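Tannase (Fusobacterium nucleatum subsp. nucleatum ATCC 25586, PDB 6YQ4) probably hydrolyses gallotannins as a serine hydrolase of the alpha/beta-hydrolase kind, detoxifying them, and binds a magnesium ion. Local coordinates at residues L276-D284 against I454-S462; I306-A314 against V466-Q474. One frame throughout, in Å; residues are numbered along the deposited sequence.

Contact 1: residues L276-D284 against I454-S462; sequences LNSLKLTDD and ILALKLKNS
The carboxamide of Asn461 meets the backbone of Thr282 with both of its polar atoms at once. Asn461 ND2 donates to Thr282 O at 2.8 Å, nearly straight at 167° and with the acceptor in the amide plane, while Asn461 OD1 receives Thr282 N at 2.9 Å, again almost linear at 170°. The latter donor is tilted out of the plane of the Asn461 carbonyl. Two bonds to the backbone N and O of one residue, Thr282, fix the rotation of the amide. The side chain of Leu281 crosses that of Asn461 at about a right angle, with Leu281 CD2 3.7 Å from Asn461 OD1.

Toward helix 259-279 the contact is apolar. CD1 of Leu281 reaches CB of Leu457 at 3.8 Å. Ile454 meets two more leucines with different branches: its CD1 lies 3.8 Å from Leu276 CD1, and its CG2 the same 3.8 Å from Leu279 CD1. CG1 lies beside the backbone N (chi1 -78°), which sends CD1 to Leu276 and leaves CG2 for Leu279, with Leu281 CD1 near both branches.

The chain leaving helix 259-279 thus runs over helix 450-461. Phe299 of helix 298-316 packs on Leu276, Ile454 and Leu457, and strands 435-439 and 465-469 are touched by other side chains of helix 450-461.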
# COMPACT_ATOMS: atom_id res chain seq x y z
N LEU A 276 2.43 -19.50 7.02
CA LEU A 276 1.16 -19.54 6.31
C LEU A 276 0.16 -20.47 6.99
O LEU A 276 -1.02 -20.11 7.14
CB LEU A 276 1.38 -19.96 4.86
CG LEU A 276 0.03 -19.94 4.14
CD1 LEU A 276 0.08 -18.92 3.00
CD2 LEU A 276 -0.40 -21.34 3.66
N ASN A 277 0.59 -21.65 7.45
CA ASN A 277 -0.35 -22.55 8.10
C ASN A 277 -0.87 -21.99 9.41
O ASN A 277 -1.93 -22.41 9.87
CB ASN A 277 0.28 -23.91 8.36
CG ASN A 277 0.68 -24.58 7.10
OD1 ASN A 277 0.17 -24.25 6.04
ND2 ASN A 277 1.63 -25.52 7.18
N SER A 278 -0.12 -21.09 10.04
CA SER A 278 -0.53 -20.54 11.33
C SER A 278 -1.73 -19.62 11.19
O SER A 278 -2.45 -19.41 12.17
CB SER A 278 0.61 -19.77 11.99
OG SER A 278 0.85 -18.54 11.30
N LEU A 279 -1.94 -19.05 10.01
CA LEU A 279 -3.02 -18.11 9.76
C LEU A 279 -4.37 -18.80 9.60
O LEU A 279 -5.41 -18.17 9.85
CB LEU A 279 -2.70 -17.27 8.50
CG LEU A 279 -1.32 -16.58 8.37
CD1 LEU A 279 -1.06 -16.01 6.97
CD2 LEU A 279 -1.20 -15.50 9.41
N LYS A 280 -4.39 -20.08 9.21
CA LYS A 280 -5.63 -20.85 9.01
C LYS A 280 -6.56 -20.12 8.05
O LYS A 280 -7.72 -19.82 8.36
CB LYS A 280 -6.30 -21.16 10.34
CG LYS A 280 -5.33 -21.77 11.31
CD LYS A 280 -6.00 -22.44 12.49
CE LYS A 280 -4.96 -22.99 13.44
NZ LYS A 280 -3.94 -23.83 12.73
N LEU A 281 -6.01 -19.80 6.88
CA LEU A 281 -6.75 -19.16 5.82
C LEU A 281 -7.54 -20.21 5.03
O LEU A 281 -7.04 -21.30 4.74
CB LEU A 281 -5.78 -18.42 4.89
CG LEU A 281 -5.02 -17.23 5.50
CD1 LEU A 281 -4.25 -16.55 4.46
CD2 LEU A 281 -5.97 -16.25 6.16
N THR A 282 -8.78 -19.89 4.72
CA THR A 282 -9.64 -20.75 3.92
C THR A 282 -10.02 -20.03 2.64
O THR A 282 -10.20 -18.81 2.63
CB THR A 282 -10.91 -21.12 4.67
OG1 THR A 282 -11.59 -19.92 5.03
CG2 THR A 282 -10.59 -21.93 5.94
N ASP A 283 -10.15 -20.79 1.56
CA ASP A 283 -10.63 -20.19 0.32
C ASP A 283 -12.15 -20.02 0.35
O ASP A 283 -12.78 -20.13 1.40
CB ASP A 283 -10.20 -21.03 -0.88
CG ASP A 283 -10.84 -22.42 -0.89
OD1 ASP A 283 -11.76 -22.69 -0.08
OD2 ASP A 283 -10.41 -23.25 -1.74
N ASP A 284 -12.74 -19.79 -0.83
CA ASP A 284 -14.18 -19.57 -0.96
C ASP A 284 -15.00 -20.75 -0.45
O ASP A 284 -16.14 -20.56 -0.01
CB ASP A 284 -14.51 -19.34 -2.42
CG ASP A 284 -14.91 -17.96 -2.69
OD1 ASP A 284 -14.90 -17.17 -1.72
OD2 ASP A 284 -15.25 -17.66 -3.86
N ILE A 454 -2.63 -13.08 0.71
CA ILE A 454 -2.89 -13.38 2.12
C ILE A 454 -3.72 -12.27 2.76
O ILE A 454 -4.61 -12.54 3.57
CB ILE A 454 -1.57 -13.60 2.87
CG1 ILE A 454 -1.01 -15.00 2.59
CG2 ILE A 454 -1.73 -13.32 4.37
CD1 ILE A 454 0.45 -15.10 3.03
N LEU A 455 -3.45 -11.01 2.43
CA LEU A 455 -4.30 -9.94 2.94
C LEU A 455 -5.74 -10.12 2.47
O LEU A 455 -6.69 -10.06 3.27
CB LEU A 455 -3.78 -8.58 2.49
CG LEU A 455 -4.55 -7.33 2.85
CD1 LEU A 455 -4.38 -7.02 4.31
CD2 LEU A 455 -4.03 -6.17 2.01
N ALA A 456 -5.91 -10.36 1.17
CA ALA A 456 -7.23 -10.58 0.60
C ALA A 456 -7.94 -11.77 1.26
O ALA A 456 -9.13 -11.71 1.54
CB ALA A 456 -7.10 -10.75 -0.92
N LEU A 457 -7.21 -12.84 1.56
CA LEU A 457 -7.88 -14.00 2.17
C LEU A 457 -8.35 -13.68 3.58
O LEU A 457 -9.44 -14.10 4.00
CB LEU A 457 -6.96 -15.21 2.20
CG LEU A 457 -6.69 -15.88 0.85
CD1 LEU A 457 -5.33 -16.63 0.83
CD2 LEU A 457 -7.83 -16.78 0.53
N LYS A 458 -7.49 -13.01 4.34
CA LYS A 458 -7.80 -12.66 5.72
C LYS A 458 -9.04 -11.78 5.78
O LYS A 458 -9.91 -11.98 6.64
CB LYS A 458 -6.59 -11.97 6.34
CG LYS A 458 -6.76 -11.58 7.77
CD LYS A 458 -6.90 -12.80 8.65
CE LYS A 458 -7.20 -12.38 10.07
NZ LYS A 458 -7.77 -13.50 10.91
N LEU A 459 -9.17 -10.85 4.84
CA LEU A 459 -10.36 -9.99 4.85
C LEU A 459 -11.62 -10.77 4.46
O LEU A 459 -12.69 -10.57 5.05
CB LEU A 459 -10.15 -8.81 3.91
CG LEU A 459 -9.05 -7.82 4.26
CD1 LEU A 459 -8.53 -7.11 3.01
CD2 LEU A 459 -9.60 -6.81 5.25
N LYS A 460 -11.53 -11.63 3.45
CA LYS A 460 -12.68 -12.46 3.09
C LYS A 460 -13.09 -13.36 4.24
O LYS A 460 -14.29 -13.53 4.52
CB LYS A 460 -12.35 -13.29 1.85
CG LYS A 460 -12.10 -12.46 0.61
CD LYS A 460 -11.79 -13.35 -0.56
CE LYS A 460 -13.06 -13.86 -1.23
NZ LYS A 460 -13.14 -13.24 -2.58
N ASN A 461 -12.10 -13.98 4.90
CA ASN A 461 -12.41 -14.91 5.98
C ASN A 461 -13.09 -14.21 7.14
O ASN A 461 -13.76 -14.87 7.95
CB ASN A 461 -11.14 -15.63 6.44
CG ASN A 461 -10.62 -16.65 5.42
OD1 ASN A 461 -9.55 -17.19 5.59
ND2 ASN A 461 -11.40 -16.92 4.38
N SER A 462 -12.93 -12.89 7.23
CA SER A 462 -13.51 -12.04 8.25
C SER A 462 -14.79 -11.34 7.80
O SER A 462 -15.29 -10.48 8.53
CB SER A 462 -12.51 -10.99 8.74
OG SER A 462 -11.22 -11.54 8.94

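Contact 2: residues I306-A314 against V466-Q474; sequences IIRNSANRA and VNFAAPWGQ
This is a helix-to-loop packing contact: Ser310, Ala311 and Ala314 of helix 298-316 receive Trp472 from the loop that follows strand 465-469, an outermost strand of the main sheet. The backbones come nearest at Ser310 and Trp472, whose CA atoms are 5.6 Å apart.

Ala314 lies over one face of the indole. Its CB is 3.9 Å from the centroid of the five-membered ring and 29° off the normal, which meets the description of a CH-pi contact. Ser310 OG lies at the edge, in the ring plane, and Ala311 CB approaches obliquely, 3.6 Å from Trp472 CZ3. With Trp472 CG anti to the backbone N (chi1 -175°), the indole reaches along the helix surface to Ala311 and Ala314.

One direct hydrogen bond joins the segments: Ser310 OG donates to Ala470 O at 2.6 Å, with a C=O...donor angle of 171°, almost end-on to the carbonyl. Trp472 N instead gives its hydrogen to a water at 3.0 Å, which donates weakly to Ser310 O. A second water similarly accepts from Ala470 N and donates weakly to Ile306 O.

Toward the strand the contact becomes apolar. Ile306 CD1 meets Phe468 CE2 at 3.4 Å, at the ring edge, while Ile306 CG2 touches Ala470 CB at 3.8 Å.

Beyond the helix, Trp472 NE1 donates a hydrogen bond to Asp320 O, and Phe324 meets the indole edge-to-face. Tyr343 of helix 340-344 touches both Trp472 and Ile307, while Phe468 packs on Ile438 of strand 435-439 and Ala456 of helix 450-461.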
# COMPACT_ATOMS: atom_id res chain seq x y z
N ILE A 306 -5.27 -17.63 -9.30
CA ILE A 306 -5.20 -16.19 -9.54
C ILE A 306 -4.53 -15.91 -10.88
O ILE A 306 -4.98 -15.06 -11.66
CB ILE A 306 -4.45 -15.49 -8.40
CG1 ILE A 306 -5.23 -15.54 -7.11
CG2 ILE A 306 -4.14 -14.04 -8.74
CD1 ILE A 306 -4.37 -15.02 -5.98
N ILE A 307 -3.40 -16.58 -11.15
CA ILE A 307 -2.70 -16.35 -12.40
C ILE A 307 -3.53 -16.87 -13.57
O ILE A 307 -3.70 -16.18 -14.58
CB ILE A 307 -1.29 -16.97 -12.37
CG1 ILE A 307 -0.44 -16.32 -11.27
CG2 ILE A 307 -0.57 -16.82 -13.71
CD1 ILE A 307 -0.21 -14.84 -11.47
N ARG A 308 -4.10 -18.08 -13.44
CA ARG A 308 -4.97 -18.61 -14.49
C ARG A 308 -6.08 -17.64 -14.82
O ARG A 308 -6.36 -17.37 -16.00
CB ARG A 308 -5.59 -19.95 -14.06
CG ARG A 308 -6.54 -20.56 -15.09
CD ARG A 308 -7.52 -21.60 -14.49
NE ARG A 308 -8.57 -20.97 -13.70
CZ ARG A 308 -9.36 -21.61 -12.84
NH1 ARG A 308 -9.20 -22.91 -12.65
NH2 ARG A 308 -10.30 -20.94 -12.16
N ASN A 309 -6.71 -17.07 -13.79
CA ASN A 309 -7.76 -16.10 -14.01
C ASN A 309 -7.22 -14.85 -14.68
O ASN A 309 -7.87 -14.30 -15.58
CB ASN A 309 -8.43 -15.76 -12.69
CG ASN A 309 -9.43 -16.81 -12.24
OD1 ASN A 309 -9.70 -17.81 -12.95
ND2 ASN A 309 -9.98 -16.60 -11.06
N SER A 310 -6.04 -14.39 -14.26
CA SER A 310 -5.41 -13.24 -14.91
C SER A 310 -5.14 -13.51 -16.39
O SER A 310 -5.52 -12.70 -17.25
CB SER A 310 -4.11 -12.87 -14.20
OG SER A 310 -3.44 -11.82 -14.90
N ALA A 311 -4.46 -14.62 -16.72
CA ALA A 311 -4.15 -14.92 -18.12
C ALA A 311 -5.42 -15.13 -18.97
O ALA A 311 -5.42 -14.82 -20.16
CB ALA A 311 -3.24 -16.13 -18.22
N ASN A 312 -6.49 -15.66 -18.38
CA ASN A 312 -7.71 -15.84 -19.18
C ASN A 312 -8.42 -14.52 -19.47
O ASN A 312 -9.03 -14.38 -20.54
CB ASN A 312 -8.65 -16.80 -18.48
CG ASN A 312 -8.31 -18.21 -18.79
OD1 ASN A 312 -7.74 -18.50 -19.86
ND2 ASN A 312 -8.61 -19.11 -17.86
N ARG A 313 -8.36 -13.56 -18.54
CA ARG A 313 -8.87 -12.24 -18.86
C ARG A 313 -8.05 -11.60 -19.97
O ARG A 313 -8.60 -10.99 -20.89
CB ARG A 313 -8.87 -11.36 -17.61
CG ARG A 313 -9.24 -9.90 -17.86
CD ARG A 313 -9.61 -9.20 -16.55
NE ARG A 313 -10.91 -9.68 -16.03
CZ ARG A 313 -11.07 -10.45 -14.96
NH1 ARG A 313 -12.29 -10.82 -14.58
NH2 ARG A 313 -10.02 -10.86 -14.25
N ALA A 314 -6.72 -11.76 -19.91
CA ALA A 314 -5.86 -11.20 -20.95
C ALA A 314 -6.23 -11.76 -22.32
O ALA A 314 -6.37 -11.01 -23.29
CB ALA A 314 -4.40 -11.49 -20.63
N VAL A 466 -14.36 -7.98 -0.76
CA VAL A 466 -13.00 -7.83 -1.27
C VAL A 466 -13.00 -7.98 -2.78
O VAL A 466 -13.46 -9.00 -3.30
CB VAL A 466 -12.06 -8.86 -0.63
CG1 VAL A 466 -10.72 -8.85 -1.33
CG2 VAL A 466 -11.90 -8.58 0.87
N ASN A 467 -12.42 -7.01 -3.49
CA ASN A 467 -12.24 -7.06 -4.94
C ASN A 467 -10.74 -7.11 -5.24
O ASN A 467 -10.05 -6.09 -5.21
CB ASN A 467 -12.91 -5.85 -5.61
CG ASN A 467 -12.90 -5.92 -7.13
OD1 ASN A 467 -11.87 -6.18 -7.74
ND2 ASN A 467 -14.03 -5.66 -7.74
N PHE A 468 -10.24 -8.32 -5.56
CA PHE A 468 -8.83 -8.64 -5.70
C PHE A 468 -8.57 -9.26 -7.06
O PHE A 468 -9.35 -10.11 -7.52
CB PHE A 468 -8.36 -9.60 -4.62
CG PHE A 468 -6.91 -10.07 -4.78
CD1 PHE A 468 -5.87 -9.17 -4.78
CD2 PHE A 468 -6.61 -11.42 -4.86
CE1 PHE A 468 -4.54 -9.60 -4.90
CE2 PHE A 468 -5.27 -11.85 -4.99
CZ PHE A 468 -4.24 -10.94 -5.01
N ALA A 469 -7.47 -8.86 -7.67
CA ALA A 469 -7.14 -9.14 -9.06
C ALA A 469 -5.64 -8.91 -9.26
O ALA A 469 -5.06 -7.99 -8.66
CB ALA A 469 -7.94 -8.23 -10.01
N ALA A 470 -5.04 -9.73 -10.10
CA ALA A 470 -3.65 -9.57 -10.54
C ALA A 470 -3.68 -9.25 -12.02
O ALA A 470 -3.67 -10.16 -12.86
CB ALA A 470 -2.82 -10.82 -10.25
N PRO A 471 -3.74 -7.98 -12.39
CA PRO A 471 -3.86 -7.62 -13.82
C PRO A 471 -2.64 -8.08 -14.62
O PRO A 471 -1.50 -7.85 -14.24
CB PRO A 471 -3.96 -6.09 -13.78
CG PRO A 471 -4.34 -5.76 -12.37
CD PRO A 471 -3.72 -6.80 -11.52
N TRP A 472 -2.92 -8.70 -15.76
CA TRP A 472 -1.89 -9.29 -16.61
C TRP A 472 -0.94 -8.24 -17.18
O TRP A 472 -1.33 -7.13 -17.54
CB TRP A 472 -2.56 -10.05 -17.76
CG TRP A 472 -1.57 -10.78 -18.60
CD1 TRP A 472 -1.03 -10.37 -19.79
CD2 TRP A 472 -0.97 -12.05 -18.30
NE1 TRP A 472 -0.14 -11.32 -20.26
CE2 TRP A 472 -0.09 -12.36 -19.36
CE3 TRP A 472 -1.12 -12.97 -17.25
CZ2 TRP A 472 0.66 -13.53 -19.38
CZ3 TRP A 472 -0.38 -14.12 -17.27
CH2 TRP A 472 0.51 -14.40 -18.33
N GLY A 473 0.33 -8.63 -17.29
CA GLY A 473 1.34 -7.77 -17.87
C GLY A 473 1.61 -6.50 -17.10
O GLY A 473 2.17 -5.55 -17.66
N GLN A 474 1.25 -6.45 -15.83
CA GLN A 474 1.31 -5.22 -15.04
C GLN A 474 2.38 -5.36 -13.97
O GLN A 474 2.36 -6.32 -13.19
CB GLN A 474 -0.06 -4.92 -14.41
CG GLN A 474 -0.05 -3.83 -13.34
CD GLN A 474 0.25 -2.47 -13.94
OE1 GLN A 474 -0.47 -1.99 -14.83
NE2 GLN A 474 1.34 -1.83 -13.47
O HOH W 1 -6.57 -12.04 -11.38
O HOH W 2 -5.82 -9.52 -16.09

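How the contacts relate
The centres of contacts 1 and 2 lie about 19 Å apart, yet the two are joined by direct packing: Leu459 CB of contact 1 approaches Val466 CG2 of contact 2 to 3.5 Å, and Ala456 CB lies 3.9 Å from Phe468 CG. Along the chain the segments alternate, in the order 276-284, 306-314, 454-462, 466-474. Helices 259-279 and 298-316 are consecutive, as are helix 450-461 and strand 465-469, so together the contacts pack one helical pair on the 465-469 edge of the main sheet, contact 1 by way of helix 450-461. Both lie away from the magnesium site, although the side chain of Pro471 lies near, without touching, a possible Ser-His-Asp triad (Ser166, His476, Asp444).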